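PDB 2PAJ: putative cytosine/guanine deaminase from Unidentified, which catalyses the zinc-dependent hydrolytic deamination of 2-amino-4-hydroxypteridines such as isoxanthopterin to 2,4-dihydroxypteridines, releasing ammonium. Local coordinates for residues H78-L83 with N138-P143; R113-A118 with S150-E155; L166-A171 with D191-D196. All blocks are in the same frame, centred on the assembly; numbering follows the deposited sequence.

Interaction 1 of 3, residues H78-L83 with N138-P143. With ZN (zinc ion), chain B.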
loop_
_atom_site.group_PDB
_atom_site.type_symbol
_atom_site.label_atom_id
_atom_site.label_comp_id
_atom_site.label_asym_id
_atom_site.label_seq_id
_atom_site.Cartn_x
_atom_site.Cartn_y
_atom_site.Cartn_z
ATOM N N HIS A 78 -4.270 -2.412 -7.222
ATOM C CA HIS A 78 -4.392 -3.076 -8.522
ATOM C C HIS A 78 -3.982 -2.029 -9.559
ATOM O O HIS A 78 -4.800 -1.589 -10.355
ATOM C CB HIS A 78 -5.832 -3.526 -8.793
ATOM C CG HIS A 78 -6.374 -4.485 -7.781
ATOM N ND1 HIS A 78 -5.736 -5.659 -7.448
ATOM C CD2 HIS A 78 -7.497 -4.441 -7.027
ATOM C CE1 HIS A 78 -6.438 -6.297 -6.531
ATOM N NE2 HIS A 78 -7.512 -5.579 -6.256
ATOM N N LEU A 79 -2.708 -1.647 -9.541
ATOM C CA LEU A 79 -2.173 -0.615 -10.431
ATOM C C LEU A 79 -2.523 -0.626 -11.916
ATOM O O LEU A 79 -2.496 0.425 -12.552
ATOM C CB LEU A 79 -0.640 -0.526 -10.305
ATOM C CG LEU A 79 0.071 0.373 -9.273
ATOM C CD1 LEU A 79 -0.692 1.674 -9.088
ATOM C CD2 LEU A 79 0.191 -0.342 -7.956
ATOM N N PHE A 80 -2.842 -1.777 -12.495
ATOM C CA PHE A 80 -3.150 -1.764 -13.920
ATOM C C PHE A 80 -4.449 -1.008 -14.145
ATOM O O PHE A 80 -4.633 -0.357 -15.181
ATOM C CB PHE A 80 -3.213 -3.188 -14.489
ATOM C CG PHE A 80 -4.493 -3.927 -14.202
ATOM C CD1 PHE A 80 -5.559 -3.871 -15.098
ATOM C CD2 PHE A 80 -4.602 -4.742 -13.082
ATOM C CE1 PHE A 80 -6.706 -4.619 -14.890
ATOM C CE2 PHE A 80 -5.745 -5.497 -12.858
ATOM C CZ PHE A 80 -6.806 -5.438 -13.770
ATOM N N GLN A 81 -5.320 -1.069 -13.138
ATOM C CA GLN A 81 -6.615 -0.406 -13.164
ATOM C C GLN A 81 -6.523 1.113 -13.228
ATOM O O GLN A 81 -7.523 1.788 -13.431
ATOM C CB GLN A 81 -7.419 -0.835 -11.941
ATOM C CG GLN A 81 -8.143 -2.133 -12.151
ATOM C CD GLN A 81 -8.507 -2.822 -10.866
ATOM O OE1 GLN A 81 -9.015 -2.205 -9.929
ATOM N NE2 GLN A 81 -8.255 -4.125 -10.814
ATOM N N SER A 82 -5.320 1.648 -13.066
ATOM C CA SER A 82 -5.126 3.084 -13.109
ATOM C C SER A 82 -5.448 3.672 -14.474
ATOM O O SER A 82 -5.459 4.890 -14.655
ATOM C CB SER A 82 -3.696 3.424 -12.705
ATOM O OG SER A 82 -3.499 3.124 -11.335
ATOM N N LEU A 83 -5.704 2.798 -15.440
ATOM C CA LEU A 83 -6.061 3.231 -16.786
ATOM C C LEU A 83 -7.460 2.736 -17.078
ATOM O O LEU A 83 -7.932 2.808 -18.205
ATOM C CB LEU A 83 -5.091 2.678 -17.833
ATOM C CG LEU A 83 -3.709 3.328 -17.979
ATOM C CD1 LEU A 83 -2.933 2.539 -19.010
ATOM C CD2 LEU A 83 -3.813 4.791 -18.401
ATOM N N ASN A 138 -0.934 -7.470 -8.022
ATOM C CA ASN A 138 -0.859 -7.636 -9.464
ATOM C C ASN A 138 -1.338 -9.016 -9.887
ATOM O O ASN A 138 -0.922 -10.032 -9.327
ATOM C CB ASN A 138 0.578 -7.389 -9.941
ATOM C CG ASN A 138 0.727 -7.523 -11.445
ATOM O OD1 ASN A 138 -0.231 -7.318 -12.196
ATOM N ND2 ASN A 138 1.940 -7.838 -11.896
ATOM N N TYR A 139 -2.244 -9.053 -10.859
ATOM C CA TYR A 139 -2.735 -10.334 -11.322
ATOM C C TYR A 139 -2.818 -10.452 -12.825
ATOM O O TYR A 139 -3.508 -11.329 -13.367
ATOM C CB TYR A 139 -4.057 -10.711 -10.648
ATOM C CG TYR A 139 -5.200 -9.759 -10.839
ATOM C CD1 TYR A 139 -5.829 -9.629 -12.075
ATOM C CD2 TYR A 139 -5.711 -9.059 -9.754
ATOM C CE1 TYR A 139 -6.940 -8.837 -12.227
ATOM C CE2 TYR A 139 -6.820 -8.260 -9.882
ATOM C CZ TYR A 139 -7.433 -8.152 -11.121
ATOM O OH TYR A 139 -8.540 -7.360 -11.256
ATOM N N VAL A 140 -2.093 -9.579 -13.509
ATOM C CA VAL A 140 -2.049 -9.707 -14.948
ATOM C C VAL A 140 -0.854 -10.635 -15.233
ATOM O O VAL A 140 0.319 -10.245 -15.176
ATOM C CB VAL A 140 -1.917 -8.336 -15.671
ATOM C CG1 VAL A 140 -2.524 -7.247 -14.802
ATOM C CG2 VAL A 140 -0.490 -8.033 -16.037
ATOM N N TYR A 141 -1.197 -11.899 -15.470
ATOM C CA TYR A 141 -0.256 -12.968 -15.772
ATOM C C TYR A 141 -1.061 -13.973 -16.594
ATOM O O TYR A 141 -2.259 -14.163 -16.362
ATOM C CB TYR A 141 0.223 -13.638 -14.489
ATOM C CG TYR A 141 1.044 -12.742 -13.587
ATOM C CD1 TYR A 141 2.308 -12.295 -13.982
ATOM C CD2 TYR A 141 0.553 -12.336 -12.336
ATOM C CE1 TYR A 141 3.057 -11.475 -13.169
ATOM C CE2 TYR A 141 1.299 -11.509 -11.506
ATOM C CZ TYR A 141 2.547 -11.083 -11.936
ATOM O OH TYR A 141 3.281 -10.234 -11.159
ATOM N N TYR A 142 -0.411 -14.608 -17.562
ATOM C CA TYR A 142 -1.070 -15.594 -18.414
ATOM C C TYR A 142 -0.019 -16.253 -19.281
ATOM O O TYR A 142 0.974 -15.624 -19.641
ATOM C CB TYR A 142 -2.127 -14.925 -19.289
ATOM C CG TYR A 142 -1.587 -13.828 -20.185
ATOM C CD1 TYR A 142 -1.168 -14.108 -21.491
ATOM C CD2 TYR A 142 -1.550 -12.498 -19.745
ATOM C CE1 TYR A 142 -0.741 -13.096 -22.343
ATOM C CE2 TYR A 142 -1.123 -11.477 -20.584
ATOM C CZ TYR A 142 -0.725 -11.780 -21.884
ATOM O OH TYR A 142 -0.349 -10.769 -22.739
ATOM N N PRO A 143 -0.220 -17.535 -19.616
ATOM C CA PRO A 143 0.739 -18.262 -20.446
ATOM C C PRO A 143 1.182 -17.480 -21.679
ATOM O O PRO A 143 0.356 -16.988 -22.446
ATOM C CB PRO A 143 -0.024 -19.531 -20.795
ATOM C CG PRO A 143 -0.835 -19.769 -19.559
ATOM C CD PRO A 143 -1.367 -18.393 -19.259
HETATM ZN ZN ZN B . -8.766 -5.494 -4.631
HETATM O O HOH W 1 -1.515 -4.524 -11.159
#

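Interaction 2 of 3, residues R113-A118 with S150-E155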
loop_
_atom_site.group_PDB
_atom_site.type_symbol
_atom_site.label_atom_id
_atom_site.label_comp_id
_atom_site.label_asym_id
_atom_site.label_seq_id
_atom_site.Cartn_x
_atom_site.Cartn_y
_atom_site.Cartn_z
ATOM N N ARG A 113 3.853 -1.006 -23.135
ATOM C CA ARG A 113 3.654 0.420 -22.964
ATOM C C ARG A 113 2.555 0.748 -21.964
ATOM O O ARG A 113 2.776 1.477 -20.991
ATOM C CB ARG A 113 3.317 1.033 -24.328
ATOM C CG ARG A 113 2.921 2.491 -24.282
ATOM C CD ARG A 113 4.154 3.397 -24.228
ATOM N NE ARG A 113 3.885 4.646 -23.504
ATOM C CZ ARG A 113 3.993 4.796 -22.181
ATOM N NH1 ARG A 113 4.378 3.777 -21.410
ATOM N NH2 ARG A 113 3.695 5.968 -21.628
ATOM N N ARG A 114 1.371 0.203 -22.215
ATOM C CA ARG A 114 0.218 0.445 -21.370
ATOM C C ARG A 114 0.358 0.044 -19.917
ATOM O O ARG A 114 0.130 0.867 -19.027
ATOM C CB ARG A 114 -1.018 -0.206 -21.997
ATOM C CG ARG A 114 -1.457 0.524 -23.257
ATOM C CD ARG A 114 -2.610 -0.152 -23.971
ATOM N NE ARG A 114 -3.024 0.610 -25.146
ATOM C CZ ARG A 114 -3.891 0.178 -26.056
ATOM N NH1 ARG A 114 -4.446 -1.020 -25.937
ATOM N NH2 ARG A 114 -4.207 0.951 -27.085
ATOM N N PHE A 115 0.735 -1.204 -19.663
ATOM C CA PHE A 115 0.884 -1.667 -18.288
ATOM C C PHE A 115 1.803 -0.714 -17.542
ATOM O O PHE A 115 1.539 -0.322 -16.408
ATOM C CB PHE A 115 1.495 -3.065 -18.252
ATOM C CG PHE A 115 1.526 -3.676 -16.876
ATOM C CD1 PHE A 115 0.379 -4.230 -16.322
ATOM C CD2 PHE A 115 2.690 -3.682 -16.128
ATOM C CE1 PHE A 115 0.382 -4.774 -15.059
ATOM C CE2 PHE A 115 2.710 -4.225 -14.854
ATOM C CZ PHE A 115 1.552 -4.775 -14.316
ATOM N N ARG A 116 2.885 -0.339 -18.205
ATOM C CA ARG A 116 3.881 0.563 -17.636
ATOM C C ARG A 116 3.314 1.941 -17.275
ATOM O O ARG A 116 3.687 2.530 -16.258
ATOM C CB ARG A 116 5.022 0.711 -18.639
ATOM C CG ARG A 116 6.244 1.394 -18.107
ATOM C CD ARG A 116 7.445 0.703 -18.684
ATOM N NE ARG A 116 8.458 0.465 -17.670
ATOM C CZ ARG A 116 9.368 -0.498 -17.748
ATOM N NH1 ARG A 116 9.383 -1.315 -18.802
ATOM N NH2 ARG A 116 10.264 -0.640 -16.779
ATOM N N LEU A 117 2.422 2.443 -18.124
ATOM C CA LEU A 117 1.799 3.736 -17.923
ATOM C C LEU A 117 0.855 3.716 -16.727
ATOM O O LEU A 117 0.905 4.601 -15.878
ATOM C CB LEU A 117 1.019 4.140 -19.169
ATOM C CG LEU A 117 0.428 5.548 -19.158
ATOM C CD1 LEU A 117 1.544 6.594 -19.269
ATOM C CD2 LEU A 117 -0.544 5.677 -20.314
ATOM N N ALA A 118 -0.004 2.703 -16.666
ATOM C CA ALA A 118 -0.958 2.567 -15.573
ATOM C C ALA A 118 -0.244 2.522 -14.227
ATOM O O ALA A 118 -0.671 3.152 -13.257
ATOM C CB ALA A 118 -1.784 1.303 -15.761
ATOM N N SER A 150 5.952 -8.087 -13.424
ATOM C CA SER A 150 6.741 -7.928 -12.228
ATOM C C SER A 150 7.957 -7.039 -12.467
ATOM O O SER A 150 8.225 -6.124 -11.682
ATOM C CB SER A 150 7.161 -9.299 -11.732
ATOM O OG SER A 150 6.016 -10.118 -11.590
ATOM N N ALA A 151 8.689 -7.294 -13.547
ATOM C CA ALA A 151 9.868 -6.498 -13.864
ATOM C C ALA A 151 9.496 -5.024 -13.925
ATOM O O ALA A 151 10.091 -4.188 -13.253
ATOM C CB ALA A 151 10.438 -6.933 -15.197
ATOM N N ILE A 152 8.507 -4.724 -14.751
ATOM C CA ILE A 152 8.037 -3.365 -14.943
ATOM C C ILE A 152 7.636 -2.670 -13.634
ATOM O O ILE A 152 8.020 -1.520 -13.389
ATOM C CB ILE A 152 6.840 -3.357 -15.922
ATOM C CG1 ILE A 152 7.292 -3.893 -17.289
ATOM C CG2 ILE A 152 6.267 -1.963 -16.026
ATOM C CD1 ILE A 152 6.158 -4.255 -18.218
ATOM N N LEU A 153 6.876 -3.369 -12.793
ATOM C CA LEU A 153 6.435 -2.802 -11.530
ATOM C C LEU A 153 7.602 -2.395 -10.629
ATOM O O LEU A 153 7.588 -1.293 -10.066
ATOM C CB LEU A 153 5.512 -3.781 -10.801
ATOM C CG LEU A 153 4.081 -3.922 -11.334
ATOM C CD1 LEU A 153 3.267 -4.864 -10.456
ATOM C CD2 LEU A 153 3.425 -2.570 -11.369
ATOM N N PHE A 154 8.606 -3.262 -10.487
ATOM C CA PHE A 154 9.772 -2.944 -9.655
ATOM C C PHE A 154 10.593 -1.811 -10.282
ATOM O O PHE A 154 11.177 -0.984 -9.587
ATOM C CB PHE A 154 10.661 -4.182 -9.474
ATOM C CG PHE A 154 10.198 -5.118 -8.391
ATOM C CD1 PHE A 154 10.255 -4.745 -7.054
ATOM C CD2 PHE A 154 9.708 -6.375 -8.712
ATOM C CE1 PHE A 154 9.826 -5.620 -6.042
ATOM C CE2 PHE A 154 9.279 -7.259 -7.731
ATOM C CZ PHE A 154 9.334 -6.889 -6.385
ATOM N N GLU A 155 10.629 -1.773 -11.602
ATOM C CA GLU A 155 11.381 -0.747 -12.298
ATOM C C GLU A 155 10.783 0.614 -12.008
ATOM O O GLU A 155 11.482 1.542 -11.597
ATOM C CB GLU A 155 11.374 -1.010 -13.809
ATOM C CG GLU A 155 12.168 -2.249 -14.203
ATOM C CD GLU A 155 12.065 -2.574 -15.680
ATOM O OE1 GLU A 155 12.575 -1.780 -16.503
ATOM O OE2 GLU A 155 11.469 -3.622 -16.021
#

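Interaction 3 of 3, residues L166-A171 with D191-D196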
loop_
_atom_site.group_PDB
_atom_site.type_symbol
_atom_site.label_atom_id
_atom_site.label_comp_id
_atom_site.label_asym_id
_atom_site.label_seq_id
_atom_site.Cartn_x
_atom_site.Cartn_y
_atom_site.Cartn_z
ATOM N N LEU A 166 5.543 -6.642 -4.047
ATOM C CA LEU A 166 4.807 -7.356 -5.082
ATOM C C LEU A 166 3.911 -8.452 -4.519
ATOM O O LEU A 166 4.377 -9.365 -3.841
ATOM C CB LEU A 166 5.777 -7.965 -6.095
ATOM C CG LEU A 166 5.133 -8.789 -7.215
ATOM C CD1 LEU A 166 4.127 -7.942 -7.980
ATOM C CD2 LEU A 166 6.211 -9.325 -8.137
ATOM N N LEU A 167 2.620 -8.348 -4.807
ATOM C CA LEU A 167 1.644 -9.329 -4.353
ATOM C C LEU A 167 1.255 -10.141 -5.597
ATOM O O LEU A 167 0.215 -9.913 -6.209
ATOM C CB LEU A 167 0.414 -8.624 -3.767
ATOM C CG LEU A 167 0.624 -7.480 -2.769
ATOM C CD1 LEU A 167 -0.726 -6.974 -2.296
ATOM C CD2 LEU A 167 1.452 -7.960 -1.605
ATOM N N ARG A 168 2.117 -11.088 -5.956
ATOM C CA ARG A 168 1.947 -11.934 -7.131
ATOM C C ARG A 168 0.631 -12.694 -7.101
ATOM O O ARG A 168 0.491 -13.680 -6.385
ATOM C CB ARG A 168 3.133 -12.906 -7.219
ATOM C CG ARG A 168 3.574 -13.296 -8.627
ATOM C CD ARG A 168 2.552 -14.170 -9.341
ATOM N NE ARG A 168 3.065 -14.688 -10.608
ATOM C CZ ARG A 168 2.369 -15.454 -11.442
ATOM N NH1 ARG A 168 1.126 -15.798 -11.147
ATOM N NH2 ARG A 168 2.913 -15.863 -12.579
ATOM N N GLY A 169 -0.328 -12.226 -7.892
ATOM C CA GLY A 169 -1.631 -12.861 -7.934
ATOM C C GLY A 169 -1.834 -13.782 -9.116
ATOM O O GLY A 169 -0.936 -13.968 -9.931
ATOM N N GLY A 170 -3.023 -14.364 -9.206
ATOM C CA GLY A 170 -3.321 -15.255 -10.309
ATOM C C GLY A 170 -4.317 -16.345 -9.965
ATOM O O GLY A 170 -4.894 -16.374 -8.875
ATOM N N ALA A 171 -4.530 -17.246 -10.915
ATOM C CA ALA A 171 -5.447 -18.352 -10.711
ATOM C C ALA A 171 -5.062 -19.564 -11.533
ATOM O O ALA A 171 -4.368 -19.460 -12.543
ATOM C CB ALA A 171 -6.869 -17.930 -11.051
ATOM N N ASP A 191 2.083 -25.291 -11.360
ATOM C CA ASP A 191 3.551 -25.323 -11.360
ATOM C C ASP A 191 4.163 -24.102 -12.026
ATOM O O ASP A 191 5.239 -23.654 -11.649
ATOM C CB ASP A 191 4.035 -26.584 -12.066
ATOM C CG ASP A 191 3.170 -27.784 -11.737
ATOM O OD1 ASP A 191 3.492 -28.528 -10.779
ATOM O OD2 ASP A 191 2.137 -27.960 -12.426
ATOM N N ALA A 192 3.487 -23.561 -13.024
ATOM C CA ALA A 192 4.020 -22.383 -13.684
ATOM C C ALA A 192 4.068 -21.250 -12.658
ATOM O O ALA A 192 5.081 -20.547 -12.532
ATOM C CB ALA A 192 3.140 -22.005 -14.871
ATOM N N TYR A 193 2.966 -21.111 -11.919
ATOM C CA TYR A 193 2.799 -20.102 -10.873
ATOM C C TYR A 193 3.930 -20.286 -9.864
ATOM O O TYR A 193 4.774 -19.403 -9.686
ATOM C CB TYR A 193 1.448 -20.318 -10.180
ATOM C CG TYR A 193 0.925 -19.172 -9.317
ATOM C CD1 TYR A 193 1.787 -18.209 -8.776
ATOM C CD2 TYR A 193 -0.444 -19.079 -9.010
ATOM C CE1 TYR A 193 1.304 -17.184 -7.951
ATOM C CE2 TYR A 193 -0.943 -18.062 -8.186
ATOM C CZ TYR A 193 -0.061 -17.118 -7.661
ATOM O OH TYR A 193 -0.543 -16.110 -6.849
ATOM N N VAL A 194 3.947 -21.448 -9.217
ATOM C CA VAL A 194 4.967 -21.758 -8.224
ATOM C C VAL A 194 6.373 -21.453 -8.720
ATOM O O VAL A 194 7.177 -20.859 -8.016
ATOM C CB VAL A 194 4.905 -23.248 -7.818
ATOM C CG1 VAL A 194 5.908 -23.535 -6.714
ATOM C CG2 VAL A 194 3.501 -23.602 -7.373
ATOM N N ALA A 195 6.661 -21.869 -9.943
ATOM C CA ALA A 195 7.968 -21.654 -10.532
ATOM C C ALA A 195 8.309 -20.171 -10.568
ATOM O O ALA A 195 9.406 -19.759 -10.184
ATOM C CB ALA A 195 7.996 -22.236 -11.943
ATOM N N ASP A 196 7.350 -19.372 -11.014
ATOM C CA ASP A 196 7.552 -17.940 -11.131
ATOM C C ASP A 196 7.891 -17.287 -9.813
ATOM O O ASP A 196 8.766 -16.424 -9.739
ATOM C CB ASP A 196 6.311 -17.281 -11.708
ATOM C CG ASP A 196 6.603 -15.916 -12.281
ATOM O OD1 ASP A 196 5.638 -15.174 -12.572
ATOM O OD2 ASP A 196 7.804 -15.593 -12.445
#

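Interaction 1 of 3, residues H78-L83 with N138-P143
Phe80 turns the edge of its ring toward the face of Tyr139, an offset edge-to-face pair with the planes at 76° and the centroids 5.3 Å apart. The touching atoms are Phe80 CE2 and Tyr139 CZ, 3.6 Å apart, so the phenylalanine meets the phenol near its hydroxyl-bearing end. A face of the same Phe80 ring receives Val140: its CG1 methyl lies 4.1 Å from the ring centroid in a CH-pi contact. The CA–CB bond of Phe80 points at loop 138-143, and its CG, between the backbone N and the carbonyl carbon (chi1 79°), sets Tyr139 at the ring edge and Val140 over a face.

The imidazole of His78 meets Tyr139 obliquely, the two planes 59° apart, with ND1 of His78 3.7 Å from CE2 of Tyr139. Two partners fix this imidazole: NE2 of His78 binds the zinc ion at 2.1 Å, while ND1 is hydrogen-bonded to the carbonyl of His137, the residue before Asn138. His76, His248 and Asp336 complete the zinc coordination. Gln81, a probable substrate-binding residue, crosses the end of Tyr139 at about a right angle; its NE2 comes within 3.3 Å of Tyr139 OH, but the angle is too poor for a hydrogen bond.

Asn138 OD1 accepts from Val140 N at 3.2 Å in a nearly straight bond, forming an Asx turn that shapes the loop. A water donates to this same oxygen and accepts a weak bond from Phe80 N, linking the Phe80 backbone to the Asn138 side chain.

Between side chains the contact is thus aromatic and apolar, with no direct hydrogen bond across the segments. Its aromatic cluster of His78, Phe80 and Tyr139 includes a zinc ligand, which the second-shell carbonyl of His137 orients, probably favouring metal binding through NE2.

Interaction 2 of 3, residues R113-A118 with S150-E155
Ile152 lies between Phe115 and Arg116, with its CG2 methyl 4.0 Å from Phe115 CD2 at the edge of the ring. The same methyl sits over a face of the Arg116 guanidinium, and the other branch of Ile152 brings CG1 to 3.6 Å from Arg116 NH1. Leu153 also meets the ring edge-on, its CG 3.8 Å from Phe115 CE2. CG of Phe115 is anti to the backbone N (chi1 -173°), which places the ring edge against Ile152 and Leu153.

At the outer margin NH2 of Arg116 forms a salt bridge with OE1 of Glu155. The carboxylate is turned 79° from the guanidinium plane and approaches its edge; the bond is weak, and its geometry is uncertain because NH2 is modelled too close to its neighbour. Glu156, one residue further along the same helix, pairs with Arg116 NE, so two acidic side chains of helix 149-159 engage this arginine.

In the next shell, Asn138 and Val140 touch Phe115 from the loop after strand 131-136, and Leu166 and Phe164 of strand 163-168 pack on Leu153.

The short helical segments cross at -36°, with their axes 9.8 Å apart. Each helix leads into a strand of the barrel, 131-136 or 163-168, and these strands pair in parallel. Such side-by-side packing of successive outer helices is the arrangement of the TIM-barrel amidohydrolase fold.

Interaction 3 of 3, residues L166-A171 with D191-D196
Arg168 and Tyr193 are stacked, the guanidinium lying flat on the phenol ring with the planes 27° apart. The cation-pi contact is off-centre: Arg168 CZ stands 4.4 Å from the ring centroid, and NH1 is set over the rim, 3.4 Å from Tyr193 CD1. The two side chains run past each other in opposite directions, which also brings the CD methylene of Arg168 against Tyr193 CE1. A bend at chi2 lays the outer part of the arginine over the ring.

Among the hydrogen bonds to the main chain, Tyr193 OH donates to the backbone O of Arg168 at 2.7 Å, approaching with a 32° tilt from the carbonyl plane. The tyrosine therefore grips both ends of the same residue, its hydroxyl on the main chain and its ring on the side chain. Arg168 NH1 adds a weak bond to Gly169 O, and the Gly170 backbone approaches the ring obliquely.

The charged interactions centre on Asp196. Its OD1 accepts from both NE and NH2 of Arg168 in a side-on grip; the shorter bond, NH2 to OD1, measures 2.8 Å and uses the anti lone pair. The longer one, from NE at 3.3 Å, meets OD1 from above the carboxylate plane. Both nitrogens direct their bonds within the guanidinium plane, while the carboxylate is turned 83° against it. Arg199 engages OD2 of Asp196, and Glu188 binds Arg168 NH1, giving a network of two arginines and two acids whose charges probably offset one another.

Together these bonds fasten helix 190-203 to Arg168 of strand 163-168 and the glycines that follow. This strand lies between strands 131-136 and 213-217, parallel to both; Leu166 faces helix 149-159, Tyr141 adds a further cation-pi contact to Arg168, and Tyr193 also packs on Met217 and Pro219.

How the interactions relate
All three contacts are largely buried, but their chemistry changes with position around the barrel. Interaction 1 lies closest to the metal and joins two loops that follow strands, through aromatic packing. Interaction 2, between outer helices, has an apolar interior and an ionic margin, whereas interaction 3 ties a strand and its following loop to a helix with hydrogen bonds and a salt bridge built on the buried Arg168. Loop 138-143 connects them: Tyr141 OH probably bonds Ser150 OG of interaction 2, and Asn138 O probably accepts from Gly169 N of interaction 3. Interactions 2 and 3 share the succession from helix 149-159 to strand 163-168, where Leu166 packs against Ser150, Leu153 and Phe154.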